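Local coordinates for protein Zn-dependent hydrolase of metallo-beta-lactamase superfamily TM0207 (Thermotoga maritima, PDB 1VJN) that probably acts as a zinc-dependent hydrolase with the metallo-hydrolase/oxidoreductase fold of the metallo-beta-lactamase superfamily, its substrate remaining unidentified, at residues C22-L25 against K30-V33; V144-T149 against K155-V160; M172-K177 against V214-V219. All coordinates share one frame; numbering follows the deposited sequence.

Interaction 1: residues C22-L25 against K30-V33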
loop_
_atom_site.group_PDB
_atom_site.type_symbol
_atom_site.label_atom_id
_atom_site.label_comp_id
_atom_site.label_asym_id
_atom_site.label_seq_id
_atom_site.Cartn_x
_atom_site.Cartn_y
_atom_site.Cartn_z
ATOM N N CYS A 22 3.304 2.013 6.482
ATOM C CA CYS A 22 3.012 3.458 6.572
ATOM C C CYS A 22 3.613 4.310 5.459
ATOM O O CYS A 22 4.821 4.510 5.367
ATOM C CB CYS A 22 3.478 4.012 7.901
ATOM S SG CYS A 22 3.021 5.755 8.076
ATOM N N PHE A 23 2.730 4.787 4.603
ATOM C CA PHE A 23 3.023 5.660 3.496
ATOM C C PHE A 23 2.197 6.935 3.560
ATOM O O PHE A 23 1.032 6.905 3.984
ATOM C CB PHE A 23 2.610 4.962 2.200
ATOM C CG PHE A 23 3.351 3.691 1.917
ATOM C CD1 PHE A 23 2.961 2.498 2.513
ATOM C CD2 PHE A 23 4.391 3.678 1.020
ATOM C CE1 PHE A 23 3.639 1.318 2.259
ATOM C CE2 PHE A 23 5.065 2.494 0.750
ATOM C CZ PHE A 23 4.687 1.317 1.369
ATOM N N ALA A 24 2.789 8.042 3.148
ATOM C CA ALA A 24 2.018 9.259 2.848
ATOM C C ALA A 24 1.894 9.322 1.346
ATOM O O ALA A 24 2.911 9.252 0.616
ATOM C CB ALA A 24 2.667 10.544 3.409
ATOM N N LEU A 25 0.641 9.395 0.890
ATOM C CA LEU A 25 0.282 9.646 -0.518
ATOM C C LEU A 25 -0.220 11.059 -0.686
ATOM O O LEU A 25 -1.179 11.469 -0.033
ATOM C CB LEU A 25 -0.835 8.691 -0.979
ATOM C CG LEU A 25 -0.677 7.238 -0.611
ATOM C CD1 LEU A 25 -1.944 6.466 -0.994
ATOM C CD2 LEU A 25 0.538 6.672 -1.291
ATOM N N LYS A 30 -3.986 16.977 -1.372
ATOM C CA LYS A 30 -4.395 16.302 -0.152
ATOM C C LYS A 30 -3.362 15.253 0.192
ATOM O O LYS A 30 -2.599 14.856 -0.656
ATOM C CB LYS A 30 -5.759 15.629 -0.312
ATOM C CG LYS A 30 -6.911 16.600 -0.627
ATOM C CD LYS A 30 -7.037 17.732 0.430
ATOM C CE LYS A 30 -8.094 18.799 0.049
ATOM N NZ LYS A 30 -7.577 20.195 0.232
ATOM N N THR A 31 -3.389 14.799 1.434
ATOM C CA THR A 31 -2.468 13.823 1.947
ATOM C C THR A 31 -3.199 12.723 2.628
ATOM O O THR A 31 -4.036 12.943 3.491
ATOM C CB THR A 31 -1.501 14.519 2.959
ATOM O OG1 THR A 31 -0.658 15.421 2.254
ATOM C CG2 THR A 31 -0.537 13.533 3.586
ATOM N N ILE A 32 -2.877 11.502 2.231
ATOM C CA ILE A 32 -3.418 10.300 2.867
ATOM C C ILE A 32 -2.268 9.579 3.563
ATOM O O ILE A 32 -1.192 9.436 2.978
ATOM C CB ILE A 32 -4.007 9.389 1.805
ATOM C CG1 ILE A 32 -5.176 10.090 1.099
ATOM C CG2 ILE A 32 -4.471 8.127 2.411
ATOM C CD1 ILE A 32 -5.381 9.663 -0.311
ATOM N N VAL A 33 -2.469 9.177 4.807
ATOM C CA VAL A 33 -1.505 8.348 5.519
ATOM C C VAL A 33 -2.119 6.965 5.807
ATOM O O VAL A 33 -3.223 6.843 6.361
ATOM C CB VAL A 33 -0.977 9.024 6.801
ATOM C CG1 VAL A 33 0.088 8.101 7.513
ATOM C CG2 VAL A 33 -0.356 10.370 6.481
#

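Interaction 2: residues V144-T149 against K155-V160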
loop_
_atom_site.group_PDB
_atom_site.type_symbol
_atom_site.label_atom_id
_atom_site.label_comp_id
_atom_site.label_asym_id
_atom_site.label_seq_id
_atom_site.Cartn_x
_atom_site.Cartn_y
_atom_site.Cartn_z
ATOM N N VAL A 144 2.256 -3.927 -1.960
ATOM C CA VAL A 144 1.935 -5.370 -1.817
ATOM C C VAL A 144 2.917 -6.048 -0.829
ATOM O O VAL A 144 4.108 -5.860 -0.939
ATOM C CB VAL A 144 1.909 -6.085 -3.236
ATOM C CG1 VAL A 144 3.247 -6.063 -3.879
ATOM C CG2 VAL A 144 1.480 -7.540 -3.140
ATOM N N PRO A 145 2.407 -6.783 0.173
ATOM C CA PRO A 145 3.240 -7.510 1.088
ATOM C C PRO A 145 3.829 -8.742 0.405
ATOM O O PRO A 145 3.162 -9.321 -0.432
ATOM C CB PRO A 145 2.255 -7.933 2.201
ATOM C CG PRO A 145 0.958 -8.027 1.545
ATOM C CD PRO A 145 0.986 -6.991 0.483
ATOM N N VAL A 146 5.073 -9.097 0.729
ATOM C CA VAL A 146 5.753 -10.214 0.107
ATOM C C VAL A 146 6.575 -11.110 1.051
ATOM O O VAL A 146 7.335 -11.955 0.578
ATOM C CB VAL A 146 6.731 -9.701 -1.000
ATOM C CG1 VAL A 146 5.976 -8.896 -2.067
ATOM C CG2 VAL A 146 7.916 -8.875 -0.406
ATOM N N GLY A 147 6.453 -10.932 2.364
ATOM C CA GLY A 147 7.282 -11.698 3.306
ATOM C C GLY A 147 6.903 -13.152 3.563
ATOM O O GLY A 147 7.706 -13.872 4.158
ATOM N N GLY A 148 5.675 -13.569 3.229
ATOM C CA GLY A 148 5.331 -15.016 3.146
ATOM C C GLY A 148 4.706 -15.884 4.252
ATOM O O GLY A 148 4.161 -16.985 3.965
ATOM N N THR A 149 4.767 -15.464 5.493
ATOM C CA THR A 149 4.205 -16.316 6.580
ATOM C C THR A 149 2.964 -15.637 7.167
ATOM O O THR A 149 1.889 -16.218 7.243
ATOM C CB THR A 149 5.293 -16.454 7.641
ATOM O OG1 THR A 149 6.328 -17.268 7.104
ATOM C CG2 THR A 149 4.852 -17.213 8.883
ATOM N N LYS A 155 5.523 -15.321 -4.765
ATOM C CA LYS A 155 4.825 -15.783 -5.923
ATOM C C LYS A 155 3.356 -15.399 -5.897
ATOM O O LYS A 155 2.790 -15.038 -6.915
ATOM C CB LYS A 155 4.986 -17.284 -6.065
ATOM C CG LYS A 155 6.453 -17.729 -6.184
ATOM C CD LYS A 155 6.564 -19.236 -6.535
ATOM C CE LYS A 155 7.967 -19.600 -7.138
ATOM N NZ LYS A 155 8.041 -21.005 -7.723
ATOM N N GLU A 156 2.728 -15.456 -4.723
ATOM C CA GLU A 156 1.341 -15.071 -4.602
ATOM C C GLU A 156 1.221 -13.559 -4.807
ATOM O O GLU A 156 0.215 -13.099 -5.307
ATOM C CB GLU A 156 0.801 -15.402 -3.216
ATOM C CG GLU A 156 0.658 -16.889 -2.920
ATOM C CD GLU A 156 0.463 -17.143 -1.427
ATOM O OE1 GLU A 156 1.364 -16.788 -0.595
ATOM O OE2 GLU A 156 -0.590 -17.684 -1.094
ATOM N N ALA A 157 2.226 -12.779 -4.390
ATOM C CA ALA A 157 2.150 -11.319 -4.605
ATOM C C ALA A 157 2.200 -10.971 -6.082
ATOM O O ALA A 157 1.466 -10.086 -6.541
ATOM C CB ALA A 157 3.222 -10.600 -3.868
ATOM N N LYS A 158 3.050 -11.643 -6.840
ATOM C CA LYS A 158 3.079 -11.419 -8.294
ATOM C C LYS A 158 1.737 -11.821 -8.945
ATOM O O LYS A 158 1.280 -11.179 -9.880
ATOM C CB LYS A 158 4.218 -12.186 -8.979
ATOM C CG LYS A 158 4.431 -11.789 -10.432
ATOM C CD LYS A 158 5.612 -12.547 -11.055
ATOM C CE LYS A 158 5.850 -12.151 -12.507
ATOM N NZ LYS A 158 4.559 -12.093 -13.229
ATOM N N GLU A 159 1.143 -12.908 -8.473
ATOM C CA GLU A 159 -0.164 -13.374 -8.982
ATOM C C GLU A 159 -1.269 -12.301 -8.783
ATOM O O GLU A 159 -2.028 -11.958 -9.710
ATOM C CB GLU A 159 -0.503 -14.665 -8.266
ATOM C CG GLU A 159 -1.581 -15.498 -8.899
ATOM C CD GLU A 159 -1.821 -16.812 -8.151
ATOM O OE1 GLU A 159 -0.890 -17.322 -7.453
ATOM O OE2 GLU A 159 -2.966 -17.333 -8.266
ATOM N N VAL A 160 -1.293 -11.742 -7.583
ATOM C CA VAL A 160 -2.168 -10.626 -7.245
ATOM C C VAL A 160 -1.846 -9.398 -8.086
ATOM O O VAL A 160 -2.740 -8.751 -8.624
ATOM C CB VAL A 160 -2.075 -10.272 -5.728
ATOM C CG1 VAL A 160 -2.766 -8.975 -5.407
ATOM C CG2 VAL A 160 -2.696 -11.366 -4.881
#

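Interaction 3: residues M172-K177 against V214-V219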
loop_
_atom_site.group_PDB
_atom_site.type_symbol
_atom_site.label_atom_id
_atom_site.label_comp_id
_atom_site.label_asym_id
_atom_site.label_seq_id
_atom_site.Cartn_x
_atom_site.Cartn_y
_atom_site.Cartn_z
HETATM N N MSE A 172 6.277 -4.621 0.264
HETATM C CA MSE A 172 6.490 -4.235 1.652
HETATM C C MSE A 172 6.418 -5.505 2.458
HETATM O O MSE A 172 6.192 -6.568 1.886
HETATM C CB MSE A 172 5.443 -3.230 2.125
HETATM C CG MSE A 172 4.026 -3.696 1.892
HETATM SE SE MSE A 172 2.626 -2.303 2.273
HETATM C CE MSE A 172 1.073 -3.460 1.881
ATOM N N HIS A 173 6.647 -5.383 3.768
ATOM C CA HIS A 173 6.439 -6.488 4.721
ATOM C C HIS A 173 7.443 -7.617 4.422
ATOM O O HIS A 173 7.037 -8.760 4.274
ATOM C CB HIS A 173 5.012 -7.103 4.634
ATOM C CG HIS A 173 3.934 -6.315 5.304
ATOM N ND1 HIS A 173 2.887 -5.740 4.602
ATOM C CD2 HIS A 173 3.692 -6.061 6.610
ATOM C CE1 HIS A 173 2.068 -5.140 5.445
ATOM N NE2 HIS A 173 2.541 -5.307 6.669
ATOM N N TYR A 174 8.729 -7.284 4.292
ATOM C CA TYR A 174 9.779 -8.253 4.026
ATOM C C TYR A 174 10.877 -8.113 5.085
ATOM O O TYR A 174 10.753 -7.242 5.942
ATOM C CB TYR A 174 10.337 -8.058 2.597
ATOM C CG TYR A 174 10.638 -6.649 2.200
ATOM C CD1 TYR A 174 11.809 -6.067 2.572
ATOM C CD2 TYR A 174 9.773 -5.922 1.372
ATOM C CE1 TYR A 174 12.114 -4.789 2.216
ATOM C CE2 TYR A 174 10.096 -4.653 0.960
ATOM C CZ TYR A 174 11.275 -4.086 1.405
ATOM O OH TYR A 174 11.639 -2.806 1.070
ATOM N N LYS A 175 11.913 -8.975 5.018
ATOM C CA LYS A 175 13.021 -8.994 5.946
ATOM C C LYS A 175 13.751 -7.668 5.953
ATOM O O LYS A 175 14.145 -7.177 4.881
ATOM C CB LYS A 175 14.032 -10.099 5.603
ATOM C CG LYS A 175 14.910 -10.463 6.737
ATOM C CD LYS A 175 15.979 -11.554 6.359
ATOM C CE LYS A 175 15.360 -12.916 6.023
ATOM N NZ LYS A 175 14.572 -13.536 7.154
ATOM N N THR A 176 13.893 -7.122 7.168
ATOM C CA THR A 176 14.711 -5.938 7.470
ATOM C C THR A 176 15.711 -6.312 8.532
ATOM O O THR A 176 15.701 -7.437 9.013
ATOM C CB THR A 176 13.810 -4.740 7.966
ATOM O OG1 THR A 176 13.144 -5.072 9.198
ATOM C CG2 THR A 176 12.669 -4.468 7.013
ATOM N N LYS A 177 16.563 -5.363 8.928
ATOM C CA LYS A 177 17.665 -5.654 9.854
ATOM C C LYS A 177 17.155 -6.124 11.217
ATOM O O LYS A 177 17.684 -7.058 11.810
ATOM C CB LYS A 177 18.571 -4.428 10.057
ATOM C CG LYS A 177 19.928 -4.839 10.636
ATOM C CD LYS A 177 20.784 -3.675 11.088
ATOM C CE LYS A 177 22.092 -4.180 11.679
ATOM N NZ LYS A 177 22.876 -3.069 12.271
ATOM N N VAL A 214 8.739 -2.691 -10.918
ATOM C CA VAL A 214 8.867 -2.951 -9.508
ATOM C C VAL A 214 9.825 -1.904 -8.886
ATOM O O VAL A 214 10.947 -1.700 -9.363
ATOM C CB VAL A 214 9.346 -4.389 -9.286
ATOM C CG1 VAL A 214 9.589 -4.630 -7.817
ATOM C CG2 VAL A 214 8.325 -5.371 -9.818
ATOM N N VAL A 215 9.349 -1.198 -7.869
ATOM C CA VAL A 215 10.114 -0.145 -7.202
ATOM C C VAL A 215 10.274 -0.514 -5.739
ATOM O O VAL A 215 9.271 -0.626 -5.013
ATOM C CB VAL A 215 9.433 1.219 -7.304
ATOM C CG1 VAL A 215 10.184 2.280 -6.445
ATOM C CG2 VAL A 215 9.371 1.660 -8.745
ATOM N N VAL A 216 11.530 -0.670 -5.327
ATOM C CA VAL A 216 11.916 -0.985 -3.969
ATOM C C VAL A 216 12.318 0.325 -3.304
ATOM O O VAL A 216 13.278 0.974 -3.719
ATOM C CB VAL A 216 13.128 -1.955 -3.921
ATOM C CG1 VAL A 216 13.437 -2.363 -2.490
ATOM C CG2 VAL A 216 12.859 -3.175 -4.730
HETATM N N MSE A 217 11.567 0.722 -2.296
HETATM C CA MSE A 217 11.847 1.940 -1.523
HETATM C C MSE A 217 12.662 1.569 -0.301
HETATM O O MSE A 217 12.804 0.403 0.017
HETATM C CB MSE A 217 10.531 2.612 -1.106
HETATM C CG MSE A 217 9.567 2.765 -2.262
HETATM SE SE MSE A 217 8.045 3.997 -1.994
HETATM C CE MSE A 217 9.035 5.698 -1.654
ATOM N N GLU A 218 13.187 2.591 0.364
ATOM C CA GLU A 218 14.096 2.469 1.499
ATOM C C GLU A 218 13.862 3.638 2.449
ATOM O O GLU A 218 13.811 4.775 2.007
ATOM C CB GLU A 218 15.564 2.509 1.028
ATOM C CG GLU A 218 16.556 2.270 2.149
ATOM C CD GLU A 218 17.959 2.756 1.831
ATOM O OE1 GLU A 218 18.574 2.202 0.892
ATOM O OE2 GLU A 218 18.446 3.678 2.538
ATOM N N VAL A 219 13.719 3.368 3.745
ATOM C CA VAL A 219 13.441 4.435 4.708
ATOM C C VAL A 219 14.737 5.205 4.944
ATOM O O VAL A 219 15.759 4.611 5.256
ATOM C CB VAL A 219 12.856 3.915 6.048
ATOM C CG1 VAL A 219 12.510 5.082 6.966
ATOM C CG2 VAL A 219 11.622 3.071 5.812
HETATM O O HOH W 1 9.901 -1.393 -1.076
HETATM O O HOH W 2 13.733 -1.416 1.703
#

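Interaction 1: residues C22-L25 against K30-V33
L25 and I32 meet side by side on one face of the sheet, with A24 and V33 on the other, while the flat group of the contact, the F23 ring, leads away from 30-33 to stack on W17 of strand 13-19, which continues the sheet beyond strand 22-27. This is an antiparallel beta hairpin, formed by strands 22-27 and 30-34 and lying inside the six-stranded mixed sheet of the metallo-beta-lactamase fold; the short segments run nearly antiparallel to each other. L25 and I32 form a hydrogen-bonded pair, with L25 N to I32 O and I32 N to L25 O both at 2.8 Å. The N-H...O angles of 163° and 170° show both bonds to be nearly straight. A24 and V33 make the adjacent non-hydrogen-bonded pair, where the backbones draw closer, the A24 CA to V33 CA distance being 4.5 Å. Supporting CA-H...O contacts run from A24 CA to I32 O (3.2 Å) and from V33 CA to F23 O (3.3 Å).

The two faces differ in their packing. L25 CB and I32 CB come to 4.3 Å, and both residues also press on F111 of strand 105-113, so this face is turned to the second sheet of the sandwich. On the A24/V33 face the methyl A24 CB approaches V33 CG2 loosely, at 4.3 Å. V33 holds CG1 anti to its own N (chi1 -179°), which turns this methyl to the C22 side chain; there C22 SG meets V33 CG1 at 3.8 Å.

Interaction 2: residues V144-T149 against K155-V160
A157 points its CB from helix 154-163 straight at the strand end, where V144 and V146 receive it from two directions. V144 CG2 lies 3.6 Å from A157 CB, and V146 CG1 touches the same A157 CB at 3.7 Å. Seen from that methyl the two valine carbons stand about 83° apart. P145 O, 3.7 Å from A157 CB, makes a third contact from its own side. The methyl therefore rests among three atoms rather than lying alongside one neighbour. In V144 the reach is set by chi1 of 64°, which carries CG2 anti to the backbone N and out to the helix.

The elements joined here are the first strand and the helix of a beta-alpha-beta crossover, strand 141-145, helix 154-163 and strand 168-172, whose two strands are parallel neighbours in the eight-stranded sheet. The short side chain of A157 lets the backbones come close, with V146 CA and A157 CA 6.0 Å apart. F189 of helix 187-190 touches both V146 and A157, and I169 of the next strand packs against V144, so apolar groups enclose the contact. One position before A157, E156 OE1 accepts a hydrogen bond from G153 N, at the start of the helix.

Interaction 3: residues M172-K177 against V214-V219
Two parallel neighbours of the eight-stranded sheet, strands 168-172 and 213-216, run out into loops here, and Y174 in the first loop reaches across to the place where the second strand ends at V216 and gives way to M217. The link is made by water. Y174 OH stands 3.6 Å from M217 O, too far for a direct hydrogen bond, and two waters complete the connection. Water 1 lies 3.1 Å from Y174 OH and accepts from M217 N at 3.0 Å. Water 2 sits 2.6 Å from Y174 OH and donates to M217 O, also at 2.6 Å. Both waters lie at the edge of the phenol ring, in its plane, and they open an angle of about 112° at Y174 OH. The ring is brought there by chi1 of 46°, which places CG between the backbone N and the carbonyl carbon.

Direct packing is slight: V216 CG1 comes to 4.0 Å of Y174 OH, the valine and the tyrosine crossing obliquely. W17 of strand 13-19 touches both Y174 and M217, which ties the two loops to the other sheet. Because the backbone N and O of M217, a selenomethionine in this crystal, are each met by a water that the same hydroxyl also binds, one phenol serves both polar groups of a residue where regular strand pairing stops.

Overall arrangement
Interactions 2 and 3 hold the same eight-stranded sheet, while interaction 1 belongs to the six-stranded one facing it, its centre about 22 Å from that of interaction 2 and on the opposite side of the chain's centre. Interactions 1 and 3 touch where F23 CE1 packs on M172 SE at 3.8 Å, one of the places where the two sheets meet. Strand pairing joins interactions 2 and 3: V144 O and M172 N, 2.8 Å apart, probably form a hydrogen bond. All three are largely buried, yet their chemistry differs. Interaction 1 rests on direct backbone bonds within a sheet, interaction 2 on apolar helix-to-strand packing, and interaction 3, between a loop and the end of strand 213-216 with exposed residues alongside, on bridging waters.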